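Local coordinates for actin-related protein 8 (PDB 4FO0) that belongs to the actin family, binds ATP with only low basal ATPase activity, does not polymerise, and serves the INO80 chromatin remodelling complex in the human nucleus, at residues E216-N219 with M220-K224; Q578-G581 with V582-R586; K80-D83 with Q84-S88. One frame throughout, in Å; residues are numbered along the deposited sequence.

Interaction 1: residues E216-N219 with M220-K224; sequences ELVN and MILMK
The carboxamide of Asn219 crosses the side chain of Met223 at about a right angle, with OD1 as the touching atom, 3.3 Å from Met223 CG. Asn219 CG is anti to the backbone N (chi1 -178°), which carries the amide out on the side where Met223 lies one turn on. The same OD1 accepts a hydrogen bond from the indole NE1 of Trp577, on helix 574-580. In two apolar pairs on helix 211-225 the partners lie side by side and point the same way. CG1 of Val218 meets CD1 of Leu222 at 4.0 Å, and CD2 of Leu217 meets CE of Met220 at 3.9 Å, the methionine chain being bent at chi3 (49°). Backbone bonds from residue i+4 to i underlie all of this, the shortest from Ile221 N to Leu217 O at 2.7 Å. The helix is the middle of a beta-alpha-beta unit with strands 200-205 and 229-234. Val218, Ile221 and Leu222 pack on Ile230 of the latter strand, while Met220 rests on Trp181 of helix 170-187. The chemistry implies a dual part for Asn219: its oxygen is satisfied by Trp577, while the same atom also lies against the CB and CG methylenes of Met223.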
loop_
_atom_site.group_PDB
_atom_site.type_symbol
_atom_site.label_atom_id
_atom_site.label_comp_id
_atom_site.label_asym_id
_atom_site.label_seq_id
_atom_site.Cartn_x
_atom_site.Cartn_y
_atom_site.Cartn_z
ATOM N N GLU A 216 13.000 17.288 -4.545
ATOM C CA GLU A 216 14.095 16.733 -3.760
ATOM C C GLU A 216 14.524 15.340 -4.198
ATOM O O GLU A 216 15.708 15.006 -4.158
ATOM C CB GLU A 216 13.692 16.670 -2.287
ATOM C CG GLU A 216 13.561 18.018 -1.611
ATOM C CD GLU A 216 14.903 18.667 -1.362
ATOM O OE1 GLU A 216 15.936 17.994 -1.580
ATOM O OE2 GLU A 216 14.923 19.848 -0.949
ATOM N N LEU A 217 13.554 14.519 -4.577
ATOM C CA LEU A 217 13.814 13.134 -4.939
ATOM C C LEU A 217 14.536 13.099 -6.267
ATOM O O LEU A 217 15.554 12.422 -6.428
ATOM C CB LEU A 217 12.499 12.358 -5.047
ATOM C CG LEU A 217 11.862 12.007 -3.702
ATOM C CD1 LEU A 217 10.459 11.444 -3.904
ATOM C CD2 LEU A 217 12.742 11.028 -2.928
ATOM N N VAL A 218 13.982 13.829 -7.222
ATOM C CA VAL A 218 14.624 14.025 -8.499
ATOM C C VAL A 218 16.055 14.499 -8.287
ATOM O O VAL A 218 16.992 13.995 -8.907
ATOM C CB VAL A 218 13.884 15.073 -9.323
ATOM C CG1 VAL A 218 14.700 15.433 -10.552
ATOM C CG2 VAL A 218 12.497 14.564 -9.694
ATOM N N ASN A 219 16.234 15.469 -7.399
ATOM C CA ASN A 219 17.580 15.948 -7.148
ATOM C C ASN A 219 18.446 14.812 -6.629
ATOM O O ASN A 219 19.603 14.658 -7.012
ATOM C CB ASN A 219 17.589 17.141 -6.195
ATOM C CG ASN A 219 18.986 17.669 -5.961
ATOM O OD1 ASN A 219 19.568 18.342 -6.816
ATOM N ND2 ASN A 219 19.544 17.348 -4.805
ATOM N N MET A 220 17.859 13.995 -5.770
ATOM C CA MET A 220 18.580 12.883 -5.199
ATOM C C MET A 220 18.972 11.892 -6.296
ATOM O O MET A 220 20.132 11.495 -6.391
ATOM C CB MET A 220 17.751 12.204 -4.103
ATOM C CG MET A 220 18.479 11.049 -3.473
ATOM S SD MET A 220 17.425 9.825 -2.700
ATOM C CE MET A 220 16.211 9.496 -3.979
ATOM N N ILE A 221 18.009 11.493 -7.121
ATOM C CA ILE A 221 18.279 10.556 -8.213
ATOM C C ILE A 221 19.419 11.009 -9.129
ATOM O O ILE A 221 20.358 10.260 -9.403
ATOM C CB ILE A 221 17.052 10.368 -9.115
ATOM C CG1 ILE A 221 15.883 9.790 -8.325
ATOM C CG2 ILE A 221 17.407 9.453 -10.254
ATOM C CD1 ILE A 221 16.243 8.513 -7.651
ATOM N N LEU A 222 19.317 12.242 -9.612
ATOM C CA LEU A 222 20.263 12.768 -10.582
ATOM C C LEU A 222 21.603 13.168 -9.963
ATOM O O LEU A 222 22.664 12.724 -10.414
ATOM C CB LEU A 222 19.636 13.952 -11.330
ATOM C CG LEU A 222 18.455 13.562 -12.218
ATOM C CD1 LEU A 222 17.910 14.770 -12.925
ATOM C CD2 LEU A 222 18.870 12.497 -13.222
ATOM N N MET A 223 21.549 13.991 -8.919
ATOM C CA MET A 223 22.753 14.567 -8.331
ATOM C C MET A 223 23.463 13.673 -7.308
ATOM O O MET A 223 24.682 13.568 -7.314
ATOM C CB MET A 223 22.450 15.941 -7.707
ATOM C CG MET A 223 21.965 17.013 -8.682
ATOM S SD MET A 223 22.969 17.207 -10.188
ATOM C CE MET A 223 22.441 15.770 -11.109
ATOM N N LYS A 224 22.711 13.041 -6.420
ATOM C CA LYS A 224 23.324 12.274 -5.339
ATOM C C LYS A 224 23.624 10.828 -5.741
ATOM O O LYS A 224 24.640 10.270 -5.357
ATOM C CB LYS A 224 22.422 12.286 -4.100
ATOM C CG LYS A 224 22.209 13.649 -3.488
ATOM C CD LYS A 224 23.248 13.920 -2.414
ATOM C CE LYS A 224 22.979 15.241 -1.712
ATOM N NZ LYS A 224 21.594 15.304 -1.155
#

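Interaction 2: residues Q578-G581 with V582-R586; sequences QRFG and VRMLR
Arg583 runs alongside Phe580 and points the same way, touching it with CB, CD, CZ and NH1. CB lies 3.9 Å from Phe580 CB and also near the Phe580 carbonyl oxygen. CG is anti to the backbone N (chi1 -164°) and the chain stays extended to NE, which lays CD 3.7 Å from CD1 of the ring. NE forms a salt bridge with OE2 of Glu587, one turn along helix 583-588. CZ follows at 4.0 Å from Phe580 CD1, and NH1 ends beside the CD1-CE1 bond. Guanidinium and ring planes are only 14° apart, but the approach is oblique. Met584 also reaches Phe580: its SD is 5.3 Å from the ring centroid, 55° off the normal, an oblique Met-aromatic contact, and SD also lies 4.1 Å from Phe580 CB. The backbone makes a type II' beta turn from Phe580 to Arg583, joining helix 574-580 to helix 583-588. Gly581 takes the positive phi there, which favours glycine. Its carbonyl oxygen accepts a nearly straight hydrogen bond from Met584 N at 2.7 Å; the turn's own bond, Arg583 N to Phe580 O, is weak and its geometry doubtful. Chemically, Arg583 has two kinds of neighbour, the Glu587 carboxylate that probably balances its charge and the ring that lies along its aliphatic stem and NH1.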
loop_
_atom_site.group_PDB
_atom_site.type_symbol
_atom_site.label_atom_id
_atom_site.label_comp_id
_atom_site.label_asym_id
_atom_site.label_seq_id
_atom_site.Cartn_x
_atom_site.Cartn_y
_atom_site.Cartn_z
ATOM N N GLN A 578 21.091 20.323 -13.028
ATOM C CA GLN A 578 22.080 21.114 -12.318
ATOM C C GLN A 578 21.922 22.582 -12.659
ATOM O O GLN A 578 22.131 23.452 -11.822
ATOM C CB GLN A 578 23.482 20.649 -12.689
ATOM C CG GLN A 578 24.570 21.159 -11.767
ATOM C CD GLN A 578 25.811 20.295 -11.812
ATOM O OE1 GLN A 578 25.944 19.425 -12.670
ATOM N NE2 GLN A 578 26.728 20.530 -10.884
ATOM N N ARG A 579 21.550 22.847 -13.902
ATOM C CA ARG A 579 21.443 24.204 -14.404
ATOM C C ARG A 579 20.134 24.839 -13.972
ATOM O O ARG A 579 20.124 25.813 -13.231
ATOM C CB ARG A 579 21.536 24.206 -15.925
ATOM C CG ARG A 579 22.902 24.573 -16.467
ATOM C CD ARG A 579 22.774 25.516 -17.649
ATOM N NE ARG A 579 23.339 24.943 -18.863
ATOM C CZ ARG A 579 24.102 23.858 -18.890
ATOM N NH1 ARG A 579 24.392 23.223 -17.765
ATOM N NH2 ARG A 579 24.574 23.406 -20.043
ATOM N N PHE A 580 19.027 24.283 -14.446
ATOM C CA PHE A 580 17.742 24.954 -14.366
ATOM C C PHE A 580 16.912 24.402 -13.224
ATOM O O PHE A 580 15.949 25.024 -12.787
ATOM C CB PHE A 580 16.984 24.790 -15.673
ATOM C CG PHE A 580 17.706 25.344 -16.858
ATOM C CD1 PHE A 580 17.521 26.656 -17.240
ATOM C CD2 PHE A 580 18.572 24.556 -17.585
ATOM C CE1 PHE A 580 18.184 27.173 -18.329
ATOM C CE2 PHE A 580 19.240 25.066 -18.674
ATOM C CZ PHE A 580 19.045 26.377 -19.048
ATOM N N GLY A 581 17.291 23.226 -12.746
ATOM C CA GLY A 581 16.523 22.541 -11.725
ATOM C C GLY A 581 15.030 22.447 -12.010
ATOM O O GLY A 581 14.599 22.079 -13.112
ATOM N N VAL A 582 14.249 22.795 -10.991
ATOM C CA VAL A 582 12.799 22.639 -10.981
ATOM C C VAL A 582 12.128 23.112 -12.254
ATOM O O VAL A 582 11.020 22.679 -12.591
ATOM C CB VAL A 582 12.197 23.439 -9.824
ATOM C CG1 VAL A 582 10.739 23.041 -9.603
ATOM C CG2 VAL A 582 13.040 23.240 -8.570
ATOM N N ARG A 583 12.788 24.031 -12.942
ATOM C CA ARG A 583 12.272 24.553 -14.192
ATOM C C ARG A 583 12.009 23.405 -15.172
ATOM O O ARG A 583 11.109 23.481 -16.006
ATOM C CB ARG A 583 13.278 25.539 -14.778
ATOM C CG ARG A 583 12.730 26.435 -15.865
ATOM C CD ARG A 583 13.847 26.804 -16.822
ATOM N NE ARG A 583 13.557 28.009 -17.590
ATOM C CZ ARG A 583 14.221 28.363 -18.686
ATOM N NH1 ARG A 583 15.198 27.590 -19.143
ATOM N NH2 ARG A 583 13.901 29.481 -19.330
ATOM N N MET A 584 12.786 22.332 -15.055
ATOM C CA MET A 584 12.677 21.216 -15.984
ATOM C C MET A 584 11.347 20.510 -15.833
ATOM O O MET A 584 10.690 20.177 -16.817
ATOM C CB MET A 584 13.814 20.229 -15.766
ATOM C CG MET A 584 15.190 20.873 -15.816
ATOM S SD MET A 584 15.618 21.411 -17.482
ATOM C CE MET A 584 14.055 21.230 -18.341
ATOM N N LEU A 585 10.949 20.298 -14.588
ATOM C CA LEU A 585 9.678 19.658 -14.288
ATOM C C LEU A 585 8.517 20.495 -14.802
ATOM O O LEU A 585 7.594 19.967 -15.421
ATOM C CB LEU A 585 9.560 19.406 -12.783
ATOM C CG LEU A 585 10.646 18.434 -12.306
ATOM C CD1 LEU A 585 10.878 18.520 -10.818
ATOM C CD2 LEU A 585 10.310 17.006 -12.717
ATOM N N ARG A 586 8.563 21.801 -14.557
ATOM C CA ARG A 586 7.519 22.676 -15.076
ATOM C C ARG A 586 7.437 22.592 -16.594
ATOM O O ARG A 586 6.348 22.509 -17.159
ATOM C CB ARG A 586 7.714 24.120 -14.613
ATOM C CG ARG A 586 7.128 24.367 -13.233
ATOM C CD ARG A 586 7.097 25.833 -12.877
ATOM N NE ARG A 586 8.438 26.400 -12.780
ATOM C CZ ARG A 586 9.188 26.378 -11.681
ATOM N NH1 ARG A 586 10.396 26.931 -11.700
ATOM N NH2 ARG A 586 8.736 25.805 -10.568
#

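Interaction 3: residues K80-D83 with Q84-S88; sequences KMVD and QAIWS
The carbonyl oxygen of Lys80 is gripped twice, by Gln84 N at 3.0 Å and by a water whose oxygen lies 3.1 Å from it. The amide N sits above the carbonyl plane, 36° out of it. The water also donates to OE1 of Gln84, 2.8 Å from its oxygen, so it bridges backbone and side chain one turn apart. Gln84 reaches it with CG anti to the backbone N (chi1 174°) and the chain extended, running beside Met81, whose CE comes within 3.6 Å of the same OE1. These links lie along helix 71-88, near its C-terminal end, in regular alpha-helical i to i+4 pairing; Asp83 O takes an almost straight bond of this kind from Trp87 N at 3.0 Å. A weak i+3 bond from Ile86 N reaches the same oxygen. On another side of the helix, Val82 and Ile86 lie side by side, CG1 of the valine 4.0 Å from CD1 of the isoleucine, and both pack on Met359 of helix 353-359. Replacing Ile86 with an alanine would probably open a gap beside Val82 and Met359, with Val82 CG1 losing the contact with the CD1 methyl. OD1 of Asp83 lies alongside the same Ile86 CD1 at 4.0 Å, yet its polar partner is NE2 of Gln356, a hydrogen bond to helix 353-359. At the next residue, Trp87, the side chain makes a cation-pi contact with Arg96.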
loop_
_atom_site.group_PDB
_atom_site.type_symbol
_atom_site.label_atom_id
_atom_site.label_comp_id
_atom_site.label_asym_id
_atom_site.label_seq_id
_atom_site.Cartn_x
_atom_site.Cartn_y
_atom_site.Cartn_z
ATOM N N LYS A 80 -21.459 -0.923 13.614
ATOM C CA LYS A 80 -22.897 -1.080 13.413
ATOM C C LYS A 80 -23.312 -0.786 11.971
ATOM O O LYS A 80 -24.240 -1.398 11.453
ATOM C CB LYS A 80 -23.687 -0.206 14.384
ATOM C CG LYS A 80 -23.690 -0.725 15.799
ATOM C CD LYS A 80 -24.245 0.318 16.696
ATOM C CE LYS A 80 -24.021 0.009 18.146
ATOM N NZ LYS A 80 -23.959 1.312 18.886
ATOM N N MET A 81 -22.635 0.147 11.312
ATOM C CA MET A 81 -22.899 0.357 9.892
ATOM C C MET A 81 -22.434 -0.834 9.048
ATOM O O MET A 81 -23.148 -1.277 8.143
ATOM C CB MET A 81 -22.286 1.668 9.411
ATOM C CG MET A 81 -22.792 2.881 10.194
ATOM S SD MET A 81 -24.604 3.044 10.159
ATOM C CE MET A 81 -24.950 2.949 8.395
ATOM N N VAL A 82 -21.249 -1.361 9.364
ATOM C CA VAL A 82 -20.745 -2.583 8.729
ATOM C C VAL A 82 -21.752 -3.708 8.892
ATOM O O VAL A 82 -22.151 -4.359 7.928
ATOM C CB VAL A 82 -19.381 -3.048 9.337
ATOM C CG1 VAL A 82 -18.855 -4.249 8.589
ATOM C CG2 VAL A 82 -18.348 -1.918 9.283
ATOM N N ASP A 83 -22.171 -3.927 10.131
ATOM C CA ASP A 83 -23.118 -4.980 10.432
ATOM C C ASP A 83 -24.421 -4.806 9.675
ATOM O O ASP A 83 -25.002 -5.781 9.207
ATOM C CB ASP A 83 -23.366 -5.057 11.937
ATOM C CG ASP A 83 -22.337 -5.954 12.654
ATOM O OD1 ASP A 83 -21.533 -6.614 11.956
ATOM O OD2 ASP A 83 -22.342 -6.017 13.908
ATOM N N GLN A 84 -24.864 -3.558 9.542
ATOM C CA GLN A 84 -26.119 -3.266 8.870
ATOM C C GLN A 84 -26.028 -3.599 7.389
ATOM O O GLN A 84 -26.968 -4.138 6.795
ATOM C CB GLN A 84 -26.494 -1.797 9.059
ATOM C CG GLN A 84 -27.723 -1.391 8.265
ATOM C CD GLN A 84 -27.958 0.098 8.267
ATOM O OE1 GLN A 84 -27.677 0.790 9.247
ATOM N NE2 GLN A 84 -28.471 0.605 7.158
ATOM N N ALA A 85 -24.881 -3.268 6.807
ATOM C CA ALA A 85 -24.591 -3.568 5.416
ATOM C C ALA A 85 -24.467 -5.062 5.179
ATOM O O ALA A 85 -24.778 -5.551 4.100
ATOM C CB ALA A 85 -23.308 -2.864 4.991
ATOM N N ILE A 86 -23.984 -5.789 6.180
ATOM C CA ILE A 86 -23.793 -7.225 6.033
ATOM C C ILE A 86 -25.147 -7.931 5.992
ATOM O O ILE A 86 -25.444 -8.708 5.078
ATOM C CB ILE A 86 -22.943 -7.794 7.178
ATOM C CG1 ILE A 86 -21.486 -7.352 7.035
ATOM C CG2 ILE A 86 -23.021 -9.303 7.213
ATOM C CD1 ILE A 86 -20.598 -7.803 8.202
ATOM N N TRP A 87 -25.953 -7.643 7.006
ATOM C CA TRP A 87 -27.326 -8.115 7.116
ATOM C C TRP A 87 -28.160 -7.772 5.889
ATOM O O TRP A 87 -28.899 -8.601 5.373
ATOM C CB TRP A 87 -27.974 -7.454 8.331
ATOM C CG TRP A 87 -29.346 -7.954 8.624
ATOM C CD1 TRP A 87 -30.512 -7.258 8.515
ATOM C CD2 TRP A 87 -29.701 -9.267 9.080
ATOM N NE1 TRP A 87 -31.568 -8.052 8.879
ATOM C CE2 TRP A 87 -31.097 -9.289 9.236
ATOM C CE3 TRP A 87 -28.970 -10.422 9.379
ATOM C CZ2 TRP A 87 -31.781 -10.429 9.668
ATOM C CZ3 TRP A 87 -29.648 -11.546 9.818
ATOM C CH2 TRP A 87 -31.040 -11.542 9.954
ATOM N N SER A 88 -28.047 -6.525 5.450
ATOM C CA SER A 88 -28.821 -6.024 4.335
ATOM C C SER A 88 -28.607 -6.826 3.047
ATOM O O SER A 88 -29.485 -6.884 2.197
ATOM C CB SER A 88 -28.506 -4.544 4.115
ATOM O OG SER A 88 -28.034 -4.325 2.798
HETATM O O HOH W 1 -26.983 -0.060 11.777
#

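In the fold
From the N terminus the chain first meets interaction 3, within helix 71-88, which packs on helix 353-359. Interaction 1 follows in helix 211-225, between parallel strands 200-205 and 229-234. Interaction 2 comes near the C terminus, where a tight turn leads from helix 574-580 into helix 583-588. All are local and in series: none nests in or crosses another, and none closes a long loop. Interactions 1 and 2 nevertheless meet in space, their centres about 12 Å apart, through Met223 against Gln578, while Trp577 packs on residues of both, tying the C-terminal helices to the beta-alpha-beta unit. Interaction 3 lies on the opposite side of the chain's centre, about 49 Å from interaction 1, centre to centre.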